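Local coordinates for sensor protein KdpD (Escherichia coli, PDB 4Y2F) that probably autophosphorylates on a histidine in response to potassium supply, the part described here being its GAF domain, at residues Q27-T32 / V102-G107; Q38-D43 / T58-A63; D62-W67 / L73-G78; Q66-K71 / I89-S94. All blocks are in the same frame, centred on the assembly; numbering follows the deposited sequence.

Contact 1 (Q27-T32 / V102-G107)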
loop_
_atom_site.group_PDB
_atom_site.type_symbol
_atom_site.label_atom_id
_atom_site.label_comp_id
_atom_site.label_asym_id
_atom_site.label_seq_id
_atom_site.Cartn_x
_atom_site.Cartn_y
_atom_site.Cartn_z
ATOM N N GLN A 27 4.630 -16.042 1.864
ATOM C CA GLN A 27 6.090 -16.077 1.890
ATOM C C GLN A 27 6.642 -14.903 2.684
ATOM O O GLN A 27 7.495 -15.070 3.567
ATOM C CB GLN A 27 6.611 -16.040 0.453
ATOM C CG GLN A 27 8.129 -15.961 0.302
ATOM C CD GLN A 27 8.553 -15.789 -1.142
ATOM O OE1 GLN A 27 8.397 -16.698 -1.957
ATOM N NE2 GLN A 27 9.082 -14.622 -1.468
ATOM N N PHE A 28 6.139 -13.702 2.402
ATOM C CA PHE A 28 6.713 -12.515 3.018
ATOM C C PHE A 28 6.253 -12.344 4.459
ATOM O O PHE A 28 7.028 -11.912 5.320
ATOM C CB PHE A 28 6.383 -11.272 2.185
ATOM C CG PHE A 28 7.312 -11.054 1.029
ATOM C CD1 PHE A 28 8.437 -10.253 1.177
ATOM C CD2 PHE A 28 7.075 -11.648 -0.199
ATOM C CE1 PHE A 28 9.304 -10.053 0.120
ATOM C CE2 PHE A 28 7.941 -11.449 -1.268
ATOM C CZ PHE A 28 9.058 -10.642 -1.104
ATOM N N ILE A 29 4.992 -12.661 4.755
ATOM C CA ILE A 29 4.558 -12.550 6.143
ATOM C C ILE A 29 5.293 -13.572 7.010
ATOM O O ILE A 29 5.725 -13.262 8.127
ATOM C CB ILE A 29 3.020 -12.630 6.247
ATOM C CG1 ILE A 29 2.394 -11.384 5.607
ATOM C CG2 ILE A 29 2.580 -12.780 7.691
ATOM C CD1 ILE A 29 0.917 -11.494 5.288
ATOM N N ALA A 30 5.500 -14.788 6.488
ATOM C CA ALA A 30 6.261 -15.809 7.209
ATOM C C ALA A 30 7.669 -15.349 7.521
ATOM O O ALA A 30 8.147 -15.507 8.650
ATOM C CB ALA A 30 6.359 -17.091 6.390
ATOM N N SER A 31 8.355 -14.785 6.529
ATOM C CA SER A 31 9.736 -14.373 6.712
ATOM C C SER A 31 9.837 -13.136 7.603
ATOM O O SER A 31 10.627 -13.108 8.553
ATOM C CB SER A 31 10.374 -14.130 5.340
ATOM O OG SER A 31 11.574 -13.399 5.452
ATOM N N THR A 32 9.041 -12.099 7.313
ATOM C CA THR A 32 9.173 -10.835 8.028
ATOM C C THR A 32 8.722 -10.961 9.478
ATOM O O THR A 32 9.305 -10.336 10.369
ATOM C CB THR A 32 8.335 -9.766 7.325
ATOM O OG1 THR A 32 8.816 -9.618 5.980
ATOM C CG2 THR A 32 8.389 -8.430 8.056
ATOM N N VAL A 102 -6.109 -12.914 6.500
ATOM C CA VAL A 102 -4.899 -13.684 6.753
ATOM C C VAL A 102 -4.925 -14.150 8.205
ATOM O O VAL A 102 -5.246 -13.371 9.118
ATOM C CB VAL A 102 -3.616 -12.919 6.368
ATOM C CG1 VAL A 102 -3.449 -11.650 7.205
ATOM C CG2 VAL A 102 -2.386 -13.829 6.451
ATOM N N VAL A 103 -4.662 -15.430 8.404
ATOM C CA VAL A 103 -4.460 -15.995 9.735
ATOM C C VAL A 103 -2.951 -16.061 9.938
ATOM O O VAL A 103 -2.231 -16.612 9.092
ATOM C CB VAL A 103 -5.092 -17.390 9.852
ATOM C CG1 VAL A 103 -4.894 -17.927 11.272
ATOM C CG2 VAL A 103 -6.582 -17.332 9.513
ATOM N N VAL A 104 -2.467 -15.461 11.026
ATOM C CA VAL A 104 -1.032 -15.370 11.314
ATOM C C VAL A 104 -0.762 -16.057 12.649
ATOM O O VAL A 104 -1.261 -15.600 13.687
ATOM C CB VAL A 104 -0.557 -13.908 11.360
ATOM C CG1 VAL A 104 0.929 -13.850 11.606
ATOM C CG2 VAL A 104 -0.916 -13.179 10.057
ATOM N N GLU A 105 0.054 -17.109 12.621
ATOM C CA GLU A 105 0.422 -17.846 13.830
ATOM C C GLU A 105 1.926 -17.734 14.041
ATOM O O GLU A 105 2.695 -18.420 13.355
ATOM C CB GLU A 105 0.009 -19.311 13.711
ATOM C CG GLU A 105 0.184 -20.027 15.034
ATOM C CD GLU A 105 -0.188 -21.489 14.961
ATOM O OE1 GLU A 105 -0.733 -21.931 13.923
ATOM O OE2 GLU A 105 0.087 -22.209 15.950
ATOM N N PRO A 106 2.386 -16.897 14.968
ATOM C CA PRO A 106 3.831 -16.680 15.117
ATOM C C PRO A 106 4.487 -17.766 15.951
ATOM O O PRO A 106 3.864 -18.394 16.808
ATOM C CB PRO A 106 3.879 -15.350 15.873
ATOM C CG PRO A 106 2.660 -15.379 16.744
ATOM C CD PRO A 106 1.598 -16.058 15.896
ATOM N N GLY A 107 5.789 -17.921 15.760
ATOM C CA GLY A 107 6.546 -18.781 16.653
ATOM C C GLY A 107 6.589 -18.240 18.066
ATOM O O GLY A 107 6.646 -19.018 19.030
#

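Contact 2 (Q38-D43 / T58-A63)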
loop_
_atom_site.group_PDB
_atom_site.type_symbol
_atom_site.label_atom_id
_atom_site.label_comp_id
_atom_site.label_asym_id
_atom_site.label_seq_id
_atom_site.Cartn_x
_atom_site.Cartn_y
_atom_site.Cartn_z
ATOM N N GLN A 38 -1.797 -18.137 6.581
ATOM C CA GLN A 38 -2.679 -18.627 5.535
ATOM C C GLN A 38 -3.614 -17.497 5.133
ATOM O O GLN A 38 -4.318 -16.934 5.984
ATOM C CB GLN A 38 -3.528 -19.763 6.094
ATOM C CG GLN A 38 -4.595 -20.231 5.136
ATOM C CD GLN A 38 -4.019 -21.087 4.046
ATOM O OE1 GLN A 38 -3.469 -22.149 4.316
ATOM N NE2 GLN A 38 -4.128 -20.629 2.800
ATOM N N VAL A 39 -3.613 -17.170 3.848
ATOM C CA VAL A 39 -4.576 -16.243 3.271
ATOM C C VAL A 39 -5.830 -17.018 2.888
ATOM O O VAL A 39 -5.751 -18.109 2.300
ATOM C CB VAL A 39 -3.961 -15.509 2.065
ATOM C CG1 VAL A 39 -5.030 -14.770 1.261
ATOM C CG2 VAL A 39 -2.882 -14.529 2.543
ATOM N N LEU A 40 -6.984 -16.456 3.249
ATOM C CA LEU A 40 -8.298 -17.012 2.946
ATOM C C LEU A 40 -9.048 -16.025 2.060
ATOM O O LEU A 40 -9.107 -14.830 2.368
ATOM C CB LEU A 40 -9.081 -17.213 4.247
ATOM C CG LEU A 40 -8.392 -18.099 5.292
ATOM C CD1 LEU A 40 -9.217 -18.172 6.581
ATOM C CD2 LEU A 40 -8.163 -19.478 4.725
ATOM N N LEU A 41 -9.649 -16.530 0.980
ATOM C CA LEU A 41 -10.327 -15.692 0.003
ATOM C C LEU A 41 -11.774 -16.144 -0.157
ATOM O O LEU A 41 -12.062 -17.346 -0.075
ATOM C CB LEU A 41 -9.622 -15.764 -1.359
ATOM C CG LEU A 41 -8.164 -15.294 -1.317
ATOM C CD1 LEU A 41 -7.516 -15.445 -2.671
ATOM C CD2 LEU A 41 -8.063 -13.848 -0.831
ATOM N N PRO A 42 -12.705 -15.217 -0.383
ATOM C CA PRO A 42 -14.107 -15.611 -0.569
ATOM C C PRO A 42 -14.327 -16.303 -1.905
ATOM O O PRO A 42 -13.707 -15.967 -2.917
ATOM C CB PRO A 42 -14.857 -14.274 -0.525
ATOM C CG PRO A 42 -13.832 -13.255 -0.952
ATOM C CD PRO A 42 -12.532 -13.752 -0.381
ATOM N N ASP A 43 -15.235 -17.276 -1.900
ATOM C CA ASP A 43 -15.679 -17.909 -3.135
ATOM C C ASP A 43 -16.871 -17.138 -3.705
ATOM O O ASP A 43 -17.156 -16.009 -3.294
ATOM C CB ASP A 43 -15.934 -19.407 -2.936
ATOM C CG ASP A 43 -17.089 -19.703 -1.981
ATOM O OD1 ASP A 43 -17.954 -18.828 -1.762
ATOM O OD2 ASP A 43 -17.137 -20.836 -1.453
ATOM N N THR A 58 -1.958 -24.344 13.769
ATOM C CA THR A 58 -3.022 -24.834 14.628
ATOM C C THR A 58 -4.360 -24.517 13.964
ATOM O O THR A 58 -4.506 -23.477 13.320
ATOM C CB THR A 58 -2.949 -24.143 15.993
ATOM O OG1 THR A 58 -1.589 -24.078 16.431
ATOM C CG2 THR A 58 -3.734 -24.933 17.028
ATOM N N PRO A 59 -5.353 -25.403 14.076
ATOM C CA PRO A 59 -6.654 -25.113 13.456
ATOM C C PRO A 59 -7.325 -23.908 14.100
ATOM O O PRO A 59 -7.358 -23.778 15.326
ATOM C CB PRO A 59 -7.474 -26.381 13.719
ATOM C CG PRO A 59 -6.507 -27.426 14.061
ATOM C CD PRO A 59 -5.261 -26.781 14.585
ATOM N N TRP A 60 -7.878 -23.043 13.265
ATOM C CA TRP A 60 -8.656 -21.899 13.721
ATOM C C TRP A 60 -10.136 -22.190 13.533
ATOM O O TRP A 60 -10.529 -23.163 12.883
ATOM C CB TRP A 60 -8.272 -20.627 12.963
ATOM C CG TRP A 60 -8.443 -20.755 11.497
ATOM C CD1 TRP A 60 -9.577 -20.521 10.772
ATOM C CD2 TRP A 60 -7.448 -21.166 10.566
ATOM N NE1 TRP A 60 -9.343 -20.756 9.442
ATOM C CE2 TRP A 60 -8.041 -21.156 9.288
ATOM C CE3 TRP A 60 -6.104 -21.533 10.682
ATOM C CZ2 TRP A 60 -7.341 -21.502 8.134
ATOM C CZ3 TRP A 60 -5.404 -21.858 9.531
ATOM C CH2 TRP A 60 -6.025 -21.844 8.274
ATOM N N ASP A 61 -10.965 -21.340 14.128
ATOM C CA ASP A 61 -12.404 -21.516 14.021
ATOM C C ASP A 61 -12.878 -20.930 12.696
ATOM O O ASP A 61 -12.741 -19.723 12.458
ATOM C CB ASP A 61 -13.114 -20.858 15.202
ATOM C CG ASP A 61 -14.609 -21.120 15.200
ATOM O OD1 ASP A 61 -15.099 -21.840 16.097
ATOM O OD2 ASP A 61 -15.299 -20.613 14.296
ATOM N N ASP A 62 -13.420 -21.793 11.828
ATOM C CA ASP A 62 -13.861 -21.353 10.507
ATOM C C ASP A 62 -14.950 -20.298 10.598
ATOM O O ASP A 62 -14.986 -19.365 9.787
ATOM C CB ASP A 62 -14.402 -22.537 9.706
ATOM C CG ASP A 62 -13.348 -23.583 9.406
ATOM O OD1 ASP A 62 -12.162 -23.220 9.254
ATOM O OD2 ASP A 62 -13.715 -24.774 9.311
ATOM N N ALA A 63 -15.852 -20.426 11.571
ATOM C CA ALA A 63 -16.966 -19.492 11.656
ATOM C C ALA A 63 -16.537 -18.140 12.209
ATOM O O ALA A 63 -17.092 -17.112 11.804
ATOM C CB ALA A 63 -18.104 -20.100 12.481
#

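Contact 3 (D62-W67 / L73-G78)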
loop_
_atom_site.group_PDB
_atom_site.type_symbol
_atom_site.label_atom_id
_atom_site.label_comp_id
_atom_site.label_asym_id
_atom_site.label_seq_id
_atom_site.Cartn_x
_atom_site.Cartn_y
_atom_site.Cartn_z
ATOM N N ASP A 62 -13.420 -21.793 11.828
ATOM C CA ASP A 62 -13.861 -21.353 10.507
ATOM C C ASP A 62 -14.950 -20.298 10.598
ATOM O O ASP A 62 -14.986 -19.365 9.787
ATOM C CB ASP A 62 -14.402 -22.537 9.706
ATOM C CG ASP A 62 -13.348 -23.583 9.406
ATOM O OD1 ASP A 62 -12.162 -23.220 9.254
ATOM O OD2 ASP A 62 -13.715 -24.774 9.311
ATOM N N ALA A 63 -15.852 -20.426 11.571
ATOM C CA ALA A 63 -16.966 -19.492 11.656
ATOM C C ALA A 63 -16.537 -18.140 12.209
ATOM O O ALA A 63 -17.092 -17.112 11.804
ATOM C CB ALA A 63 -18.104 -20.100 12.481
ATOM N N ILE A 64 -15.551 -18.114 13.108
ATOM C CA ILE A 64 -15.011 -16.843 13.576
ATOM C C ILE A 64 -14.213 -16.162 12.468
ATOM O O ILE A 64 -14.282 -14.936 12.298
ATOM C CB ILE A 64 -14.203 -17.035 14.874
ATOM C CG1 ILE A 64 -15.093 -17.663 15.955
ATOM C CG2 ILE A 64 -13.606 -15.717 15.340
ATOM C CD1 ILE A 64 -16.274 -16.796 16.342
ATOM N N ALA A 65 -13.482 -16.950 11.669
ATOM C CA ALA A 65 -12.846 -16.394 10.477
ATOM C C ALA A 65 -13.886 -15.769 9.554
ATOM O O ALA A 65 -13.721 -14.634 9.087
ATOM C CB ALA A 65 -12.055 -17.484 9.758
ATOM N N GLN A 66 -14.985 -16.489 9.296
ATOM C CA GLN A 66 -16.048 -15.915 8.478
ATOM C C GLN A 66 -16.595 -14.633 9.103
ATOM O O GLN A 66 -16.881 -13.663 8.388
ATOM C CB GLN A 66 -17.165 -16.942 8.254
ATOM C CG GLN A 66 -18.175 -16.549 7.172
ATOM C CD GLN A 66 -17.582 -16.547 5.771
ATOM O OE1 GLN A 66 -16.929 -17.508 5.355
ATOM N NE2 GLN A 66 -17.810 -15.459 5.034
ATOM N N TRP A 67 -16.754 -14.612 10.434
ATOM C CA TRP A 67 -17.218 -13.410 11.133
ATOM C C TRP A 67 -16.275 -12.235 10.894
ATOM O O TRP A 67 -16.717 -11.108 10.628
ATOM C CB TRP A 67 -17.328 -13.690 12.634
ATOM C CG TRP A 67 -17.668 -12.463 13.482
ATOM C CD1 TRP A 67 -18.916 -12.027 13.829
ATOM C CD2 TRP A 67 -16.745 -11.548 14.095
ATOM N NE1 TRP A 67 -18.828 -10.898 14.610
ATOM C CE2 TRP A 67 -17.507 -10.577 14.781
ATOM C CE3 TRP A 67 -15.349 -11.443 14.114
ATOM C CZ2 TRP A 67 -16.922 -9.521 15.481
ATOM C CZ3 TRP A 67 -14.769 -10.390 14.814
ATOM C CH2 TRP A 67 -15.554 -9.450 15.492
ATOM N N LEU A 73 -13.440 -7.023 10.724
ATOM C CA LEU A 73 -12.885 -6.779 12.042
ATOM C C LEU A 73 -11.923 -7.904 12.390
ATOM O O LEU A 73 -12.175 -9.067 12.055
ATOM C CB LEU A 73 -13.996 -6.742 13.105
ATOM C CG LEU A 73 -14.865 -5.481 13.116
ATOM C CD1 LEU A 73 -16.053 -5.666 14.054
ATOM C CD2 LEU A 73 -14.044 -4.261 13.529
ATOM N N PRO A 74 -10.820 -7.594 13.064
ATOM C CA PRO A 74 -9.896 -8.647 13.486
ATOM C C PRO A 74 -10.477 -9.473 14.631
ATOM O O PRO A 74 -11.382 -9.041 15.357
ATOM C CB PRO A 74 -8.675 -7.857 13.959
ATOM C CG PRO A 74 -9.248 -6.601 14.475
ATOM C CD PRO A 74 -10.383 -6.266 13.514
ATOM N N ALA A 75 -9.948 -10.690 14.762
ATOM C CA ALA A 75 -10.268 -11.584 15.863
ATOM C C ALA A 75 -8.972 -12.289 16.264
ATOM O O ALA A 75 -7.919 -12.147 15.623
ATOM C CB ALA A 75 -11.394 -12.544 15.468
ATOM N N GLY A 76 -9.037 -13.065 17.317
ATOM C CA GLY A 76 -7.854 -13.717 17.792
ATOM C C GLY A 76 -7.082 -12.809 18.723
ATOM O O GLY A 76 -7.604 -11.857 19.314
ATOM N N ALA A 77 -5.806 -13.129 18.853
ATOM C CA ALA A 77 -4.949 -12.418 19.797
ATOM C C ALA A 77 -4.945 -10.917 19.529
ATOM O O ALA A 77 -4.873 -10.469 18.383
ATOM C CB ALA A 77 -3.521 -12.966 19.705
ATOM N N GLY A 78 -5.009 -10.141 20.614
ATOM C CA GLY A 78 -5.054 -8.702 20.498
ATOM C C GLY A 78 -6.444 -8.125 20.361
ATOM O O GLY A 78 -6.579 -6.899 20.252
#

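Contact 4 (Q66-K71 / I89-S94)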
loop_
_atom_site.group_PDB
_atom_site.type_symbol
_atom_site.label_atom_id
_atom_site.label_comp_id
_atom_site.label_asym_id
_atom_site.label_seq_id
_atom_site.Cartn_x
_atom_site.Cartn_y
_atom_site.Cartn_z
ATOM N N GLN A 66 -14.985 -16.489 9.296
ATOM C CA GLN A 66 -16.048 -15.915 8.478
ATOM C C GLN A 66 -16.595 -14.633 9.103
ATOM O O GLN A 66 -16.881 -13.663 8.388
ATOM C CB GLN A 66 -17.165 -16.942 8.254
ATOM C CG GLN A 66 -18.175 -16.549 7.172
ATOM C CD GLN A 66 -17.582 -16.547 5.771
ATOM O OE1 GLN A 66 -16.929 -17.508 5.355
ATOM N NE2 GLN A 66 -17.810 -15.459 5.034
ATOM N N TRP A 67 -16.754 -14.612 10.434
ATOM C CA TRP A 67 -17.218 -13.410 11.133
ATOM C C TRP A 67 -16.275 -12.235 10.894
ATOM O O TRP A 67 -16.717 -11.108 10.628
ATOM C CB TRP A 67 -17.328 -13.690 12.634
ATOM C CG TRP A 67 -17.668 -12.463 13.482
ATOM C CD1 TRP A 67 -18.916 -12.027 13.829
ATOM C CD2 TRP A 67 -16.745 -11.548 14.095
ATOM N NE1 TRP A 67 -18.828 -10.898 14.610
ATOM C CE2 TRP A 67 -17.507 -10.577 14.781
ATOM C CE3 TRP A 67 -15.349 -11.443 14.114
ATOM C CZ2 TRP A 67 -16.922 -9.521 15.481
ATOM C CZ3 TRP A 67 -14.769 -10.390 14.814
ATOM C CH2 TRP A 67 -15.554 -9.450 15.492
ATOM N N SER A 68 -14.965 -12.480 11.005
ATOM C CA SER A 68 -13.981 -11.430 10.783
ATOM C C SER A 68 -14.083 -10.871 9.367
ATOM O O SER A 68 -14.016 -9.647 9.167
ATOM C CB SER A 68 -12.593 -12.016 11.055
ATOM O OG SER A 68 -11.545 -11.112 10.736
ATOM N N PHE A 69 -14.229 -11.754 8.374
ATOM C CA PHE A 69 -14.358 -11.318 6.987
ATOM C C PHE A 69 -15.655 -10.551 6.768
ATOM O O PHE A 69 -15.675 -9.511 6.096
ATOM C CB PHE A 69 -14.299 -12.533 6.057
ATOM C CG PHE A 69 -14.599 -12.211 4.618
ATOM C CD1 PHE A 69 -13.631 -11.634 3.813
ATOM C CD2 PHE A 69 -15.850 -12.471 4.073
ATOM C CE1 PHE A 69 -13.898 -11.327 2.495
ATOM C CE2 PHE A 69 -16.129 -12.169 2.750
ATOM C CZ PHE A 69 -15.156 -11.590 1.958
ATOM N N ASP A 70 -16.760 -11.070 7.310
ATOM C CA ASP A 70 -18.062 -10.449 7.092
ATOM C C ASP A 70 -18.128 -9.062 7.722
ATOM O O ASP A 70 -18.726 -8.143 7.148
ATOM C CB ASP A 70 -19.165 -11.335 7.670
ATOM C CG ASP A 70 -19.393 -12.613 6.861
ATOM O OD1 ASP A 70 -18.942 -12.697 5.702
ATOM O OD2 ASP A 70 -20.051 -13.535 7.388
ATOM N N LYS A 71 -17.537 -8.898 8.907
ATOM C CA LYS A 71 -17.590 -7.646 9.655
ATOM C C LYS A 71 -16.415 -6.724 9.360
ATOM O O LYS A 71 -16.458 -5.551 9.751
ATOM C CB LYS A 71 -17.619 -7.928 11.165
ATOM C CG LYS A 71 -18.785 -8.801 11.618
ATOM C CD LYS A 71 -20.065 -8.356 10.950
ATOM C CE LYS A 71 -21.285 -9.077 11.497
ATOM N NZ LYS A 71 -22.494 -8.663 10.737
ATOM N N ILE A 89 -6.415 -13.288 13.491
ATOM C CA ILE A 89 -7.245 -13.351 12.295
ATOM C C ILE A 89 -7.420 -11.905 11.840
ATOM O O ILE A 89 -8.047 -11.097 12.542
ATOM C CB ILE A 89 -8.602 -14.000 12.579
ATOM C CG1 ILE A 89 -8.409 -15.461 12.983
ATOM C CG2 ILE A 89 -9.472 -13.924 11.343
ATOM C CD1 ILE A 89 -9.737 -16.151 13.301
ATOM N N LEU A 90 -6.863 -11.567 10.671
ATOM C CA LEU A 90 -6.767 -10.169 10.238
ATOM C C LEU A 90 -7.481 -9.950 8.912
ATOM O O LEU A 90 -7.157 -10.619 7.912
ATOM C CB LEU A 90 -5.300 -9.738 10.123
ATOM C CG LEU A 90 -4.538 -9.876 11.440
ATOM C CD1 LEU A 90 -3.076 -9.585 11.192
ATOM C CD2 LEU A 90 -5.093 -8.944 12.506
ATOM N N PRO A 91 -8.427 -9.029 8.837
ATOM C CA PRO A 91 -9.036 -8.726 7.536
ATOM C C PRO A 91 -8.064 -8.015 6.607
ATOM O O PRO A 91 -7.268 -7.167 7.020
ATOM C CB PRO A 91 -10.219 -7.828 7.900
ATOM C CG PRO A 91 -9.848 -7.220 9.213
ATOM C CD PRO A 91 -9.038 -8.271 9.939
ATOM N N LEU A 92 -8.118 -8.400 5.334
ATOM C CA LEU A 92 -7.354 -7.727 4.282
ATOM C C LEU A 92 -8.269 -6.670 3.681
ATOM O O LEU A 92 -9.058 -6.954 2.774
ATOM C CB LEU A 92 -6.909 -8.739 3.237
ATOM C CG LEU A 92 -6.125 -9.895 3.858
ATOM C CD1 LEU A 92 -5.869 -10.992 2.837
ATOM C CD2 LEU A 92 -4.802 -9.402 4.459
ATOM N N LYS A 93 -8.168 -5.440 4.179
ATOM C CA LYS A 93 -9.128 -4.399 3.862
ATOM C C LYS A 93 -8.485 -3.290 3.049
ATOM O O LYS A 93 -7.351 -2.880 3.319
ATOM C CB LYS A 93 -9.685 -3.751 5.128
ATOM C CG LYS A 93 -10.323 -4.695 6.094
ATOM C CD LYS A 93 -10.879 -3.937 7.290
ATOM C CE LYS A 93 -12.095 -3.115 6.919
ATOM N NZ LYS A 93 -12.831 -2.645 8.142
ATOM N N SER A 94 -9.219 -2.801 2.064
ATOM C CA SER A 94 -8.872 -1.561 1.389
ATOM C C SER A 94 -10.077 -0.649 1.539
ATOM O O SER A 94 -11.158 -0.954 1.019
ATOM C CB SER A 94 -8.541 -1.803 -0.076
ATOM O OG SER A 94 -8.285 -0.569 -0.712
HETATM O O HOH W 1 -15.434 -2.986 9.697
#

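Contact 1 (Q27-T32 / V102-G107)
The helical layer behind the central GAF sheet meets strand 97-106 here through one residue, I29, whose two branches touch V102 and V104. Helix 18-33 packs on one face of the sheet, and the CA atoms of I29 and V104 stand 8.1 Å apart, a spacing bridged entirely by aliphatic groups. The division of labour follows from the torsions of I29: with CG1 beside the backbone N (chi1 -68°) and CD1 stretched out beyond it (chi2 164°), the long branch runs along the strand in one direction while CG2 is left for the other. CD1 of I29 therefore comes to 4.2 Å from CG2 of V102, and CG2 of I29 lies equally far, 4.2 Å, from CG2 of V104. These are loose van der Waals distances without strain, and all three side chains are buried.

The strand explains the spacing of the partners. V102 and V104 turn toward the helix, whereas V103 between them turns to the other face of the sheet, where it meets M57 and W60. The same helix residue also rests on S37 of strand 35-42, and V104 is further covered by L112 of helix 109-112, so the isoleucine is one piece of a wider apolar layer. An alternating strand that offers every second valine to a helix packed on that face is typical of the antiparallel sheet and flanking helices of the GAF fold.

Contact 2 (Q38-D43 / T58-A63)
T58 leads into the loop whose W60 brings its indole to Q38 and L40, and the OG1 of T58 is hydrogen-bonded to E105 OE2 of strand 97-106. Two residues on, W60 takes the crowded position, CG between the backbone N and the carbonyl carbon (chi1 58°), which brings the ring to strand 35-42. The far corner of the benzo ring meets the glutamine: CH2 of W60 is 3.8 Å from CG of Q38. The leucine straddles the NE1-CE2-CZ2 border, CD1 of L40 lying 3.9 Å from NE1 of W60 and CD2 of L40 4.0 Å from CZ2 of W60. Q38 crosses the indole at about a right angle, its amide plane turned 47° from the ring. The chain, bent at chi2, carries NE2 of Q38 back to V39 O, a nearly straight bond (172°, 3.0 Å) that fixes the amide's rotation.

This is the sheet face of the GAF fold opposite helix 18-33, the side on which ligand-binding relatives form their pocket; V103 and Y87 also pack on the tryptophan here. A leucine in place of W60 would probably leave the CG of Q38 and the methyls of L40 without their cover and open a gap beside V103. D61 follows as the N-cap of helix 62-71: its OD2 accepts a hydrogen bond from I64 N and a weak one from A63 N, at 2.8 Å from that nitrogen.

Contact 3 (D62-W67 / L73-G78)
A75 puts its methyl into a shallow hollow between I64 and W67, two residues spaced three apart on helix 62-71. The strand receiving the helix, 75-76, is the edge strand of the antiparallel GAF sheet, so the helix is fitted here against the border of the fold, at the surface of the protein. One wall of the hollow is aliphatic: CG2 of I64 is 3.9 Å from CB of A75. The other is aromatic, CZ3 of W67 standing 4.1 Å from CB of A75. The small bump suits the small space, and the backbones come close, with the CA atoms of I64 and A75 only 7.4 Å apart.

The indole is itself the larger projection. CG lies anti to the backbone N of W67 (chi1 174°), which throws the ring forward beyond the helix until its benzo end drops into the angle formed by L73 and P74. There CH2 of W67 lies 3.9 Å from CB of L73, while CD1 of the leucine follows a little farther along at 4.1 Å from CH2. With the indole of W67 cut back to an alanine, the L73 side chain is likely to be freer to turn and one flank of the A75 methyl to be left uncovered.

The side-chain contacts are between carbons. Among the atoms round the indole, P74 O lies in the ring plane, at its edge, 3.7 Å from CZ3 of W67.

Contact 4 (Q66-K71 / I89-S94)
S68 presses its short side chain into I89 and P91, where 66-71 meets 89-94. OG of S68 is 3.5 Å from CG2 of I89, and the methylene beside it follows, with CB of S68 3.7 Å from that same methyl. OG of S68 also lies 3.9 Å from CD of P91. A buried polar atom among carbons needs a partner, and OG has one in L73 O, to which it is hydrogen-bonded; standing anti to the backbone N (chi1 174°), it can serve that carbonyl and pack on the strand together.

In the GAF fold the strand separates two layers: I89 and P91 face this helix, while L90 and L92 turn to the long helix 115-142. F69 carries the helix cover onward to T98 and L101 of the neighbouring strand.

Farther out, a water lies 2.8 Å from K71 O, to which it appears to donate, and 3.1 Å from NZ of K93, which donates to it; K93 NZ also donates to G72 O, so the lysine ties the end of the helix to the strand. W67 has CG of K71 over one face. On the outer side, Q66 NE2 donates to OD1 of D70 from above the carboxylate plane (3.1 Å, 157°), and the same amide group is held by G46 O and L48 N.

Followed from the N terminus, helix 18-33 opens the long loop that contact 1 closes on strand 97-106, and the other three contacts all nest inside it. Contact 2 closes first, from strand 35-42 to the start of helix 62-71. Where it ends contact 3 begins, sharing D62 and A63 and turning back at once to edge strand 75-76. Contact 4 sets out from the same helix, sharing Q66 and W67 with contact 3, and closes later on strand 88-94. Contact 1 thus fixes a helix behind the sheet, while contacts 2, 3 and 4 seat helix 62-71 and its lead-in loop across the opposite face, from strand 35-42 to the 75-76 edge.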